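Local atomic coordinates of baculoviral IAP repeat-containing protein 2 (Homo sapiens, PDB entry 3M1D), a protein that belongs to the inhibitor of apoptosis family, binds zinc through its BIR1 domain, and is recruited by TRAF2. Residues Arg31-Ala36 / Asp63-Lys68. Numbering follows the deposited sequence.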
loop_
_atom_site.group_PDB
_atom_site.type_symbol
_atom_site.label_atom_id
_atom_site.label_comp_id
_atom_site.label_asym_id
_atom_site.label_seq_id
_atom_site.Cartn_x
_atom_site.Cartn_y
_atom_site.Cartn_z
ATOM N N ARG A 31 3.190 -7.777 0.993
ATOM C CA ARG A 31 1.891 -8.291 0.592
ATOM C C ARG A 31 0.771 -7.455 1.191
ATOM O O ARG A 31 -0.193 -7.134 0.509
ATOM C CB ARG A 31 1.723 -9.754 0.993
ATOM C CG ARG A 31 2.783 -10.678 0.415
ATOM C CD ARG A 31 2.325 -12.132 0.466
ATOM N NE ARG A 31 3.429 -13.065 0.685
ATOM C CZ ARG A 31 3.885 -13.421 1.885
ATOM N NH1 ARG A 31 3.340 -12.915 2.987
ATOM N NH2 ARG A 31 4.892 -14.282 1.985
ATOM N N SER A 32 0.902 -7.094 2.465
ATOM C CA SER A 32 -0.127 -6.286 3.107
ATOM C C SER A 32 -0.194 -4.898 2.474
ATOM O O SER A 32 -1.272 -4.358 2.257
ATOM C CB SER A 32 0.094 -6.190 4.618
ATOM O OG SER A 32 1.191 -5.355 4.931
ATOM N N LEU A 33 0.962 -4.334 2.155
ATOM C CA LEU A 33 0.995 -3.046 1.492
ATOM C C LEU A 33 0.259 -3.112 0.161
ATOM O O LEU A 33 -0.632 -2.296 -0.101
ATOM C CB LEU A 33 2.438 -2.580 1.297
ATOM C CG LEU A 33 3.066 -2.150 2.622
ATOM C CD1 LEU A 33 4.569 -1.992 2.491
ATOM C CD2 LEU A 33 2.413 -0.841 3.113
ATOM N N ALA A 34 0.616 -4.103 -0.659
ATOM C CA ALA A 34 0.037 -4.261 -1.989
ATOM C C ALA A 34 -1.464 -4.533 -1.927
ATOM O O ALA A 34 -2.240 -4.013 -2.744
ATOM C CB ALA A 34 0.761 -5.378 -2.759
ATOM N N ARG A 35 -1.872 -5.344 -0.956
ATOM C CA ARG A 35 -3.286 -5.626 -0.741
ATOM C C ARG A 35 -4.051 -4.369 -0.352
ATOM O O ARG A 35 -5.225 -4.233 -0.686
ATOM C CB ARG A 35 -3.478 -6.694 0.345
ATOM C CG ARG A 35 -2.934 -8.060 -0.029
ATOM C CD ARG A 35 -3.139 -9.083 1.090
ATOM N NE ARG A 35 -2.383 -10.309 0.842
ATOM C CZ ARG A 35 -2.242 -11.295 1.723
ATOM N NH1 ARG A 35 -2.807 -11.202 2.921
ATOM N NH2 ARG A 35 -1.533 -12.376 1.409
ATOM N N ALA A 36 -3.394 -3.460 0.366
ATOM C CA ALA A 36 -4.043 -2.209 0.766
ATOM C C ALA A 36 -4.063 -1.170 -0.363
ATOM O O ALA A 36 -4.511 -0.047 -0.165
ATOM C CB ALA A 36 -3.401 -1.634 2.024
ATOM N N ASP A 63 1.977 -1.227 12.140
ATOM C CA ASP A 63 1.181 -0.319 11.310
ATOM C C ASP A 63 0.270 -1.091 10.371
ATOM O O ASP A 63 0.690 -2.053 9.728
ATOM C CB ASP A 63 2.086 0.585 10.476
ATOM C CG ASP A 63 2.496 1.838 11.212
ATOM O OD1 ASP A 63 1.921 2.122 12.287
ATOM O OD2 ASP A 63 3.392 2.543 10.707
ATOM N N SER A 64 -0.977 -0.653 10.266
ATOM C CA SER A 64 -1.900 -1.286 9.338
ATOM C C SER A 64 -2.065 -0.435 8.081
ATOM O O SER A 64 -2.599 0.661 8.152
ATOM C CB SER A 64 -3.258 -1.476 9.991
ATOM O OG SER A 64 -4.229 -1.723 8.990
ATOM N N PRO A 65 -1.598 -0.935 6.930
ATOM C CA PRO A 65 -1.739 -0.138 5.707
ATOM C C PRO A 65 -3.202 0.150 5.377
ATOM O O PRO A 65 -3.519 1.250 4.938
ATOM C CB PRO A 65 -1.099 -1.026 4.637
ATOM C CG PRO A 65 -0.077 -1.823 5.387
ATOM C CD PRO A 65 -0.728 -2.108 6.729
ATOM N N ILE A 66 -4.089 -0.810 5.617
ATOM C CA ILE A 66 -5.504 -0.592 5.341
ATOM C C ILE A 66 -6.117 0.451 6.269
ATOM O O ILE A 66 -6.882 1.315 5.819
ATOM C CB ILE A 66 -6.298 -1.901 5.378
ATOM C CG1 ILE A 66 -5.984 -2.716 4.131
ATOM C CG2 ILE A 66 -7.791 -1.612 5.480
ATOM C CD1 ILE A 66 -6.606 -4.099 4.120
ATOM N N GLN A 67 -5.761 0.401 7.553
ATOM C CA GLN A 67 -6.254 1.399 8.503
ATOM C C GLN A 67 -5.718 2.785 8.215
ATOM O O GLN A 67 -6.460 3.762 8.270
ATOM C CB GLN A 67 -5.875 1.049 9.944
ATOM C CG GLN A 67 -6.860 0.160 10.662
ATOM C CD GLN A 67 -6.614 0.130 12.161
ATOM O OE1 GLN A 67 -5.839 0.929 12.695
ATOM N NE2 GLN A 67 -7.288 -0.783 12.849
ATOM N N LYS A 68 -4.416 2.887 7.967
ATOM C CA LYS A 68 -3.848 4.196 7.666
ATOM C C LYS A 68 -4.560 4.765 6.445
ATOM O O LYS A 68 -4.915 5.936 6.409
ATOM C CB LYS A 68 -2.338 4.113 7.403
ATOM C CG LYS A 68 -1.493 4.110 8.671
ATOM C CD LYS A 68 -0.046 4.491 8.366
ATOM C CE LYS A 68 0.794 4.622 9.633
ATOM N NZ LYS A 68 2.212 5.024 9.307
#
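In the BIR fold of this inhibitor of apoptosis protein, helix 30-35 and A36, the residue just after it, meet the first turn of helix 65-72 around the ring of P65, a small example of how a proline at a helix start can serve as a packing surface. The ring points at S32 and L33 of the helix and at A36. L33 touches it with a single branch: CD2 lies 3.5 Å from P65 CG, the two side chains crossing at about a right angle. Although the CB of L33 points away from P65, CG stands beside the backbone N (chi1 -72°), and from there CD2 turns back to the ring; the same leucine also packs on Y19, F22, V28 and W59. The methyl of A36 lies against P65 and I66 together, with CB 3.5 Å from P65 CB and equally 3.5 Å from I66 CG1. I66 takes part at the rim through CG1, while its side chain also touches L82 and V83 of helix 77-83. S32 OG approaches P65 CG at 3.8 Å, a van der Waals contact with a carbon; the hydroxyl's hydrogen bond is with S29 O. No hydrogen bond joins the two segments. Polar links instead shape the start of the second helix: S64 is its N-cap, its OG accepting from Q67 N at 3.0 Å. K68 NZ forms a salt bridge with D63 OD2, 3.1 Å away and met from above the carboxylate plane; OD2 also accepts from K60 N, and K68 makes a cation-pi contact with W59. A36 O is hydrogen-bonded to H69 ND1, so this packing lies one hydrogen bond from a zinc ligand: H69 binds zinc together with C49, C52 and C76, the three-cysteine, one-histidine site that is the hallmark of BIR domains.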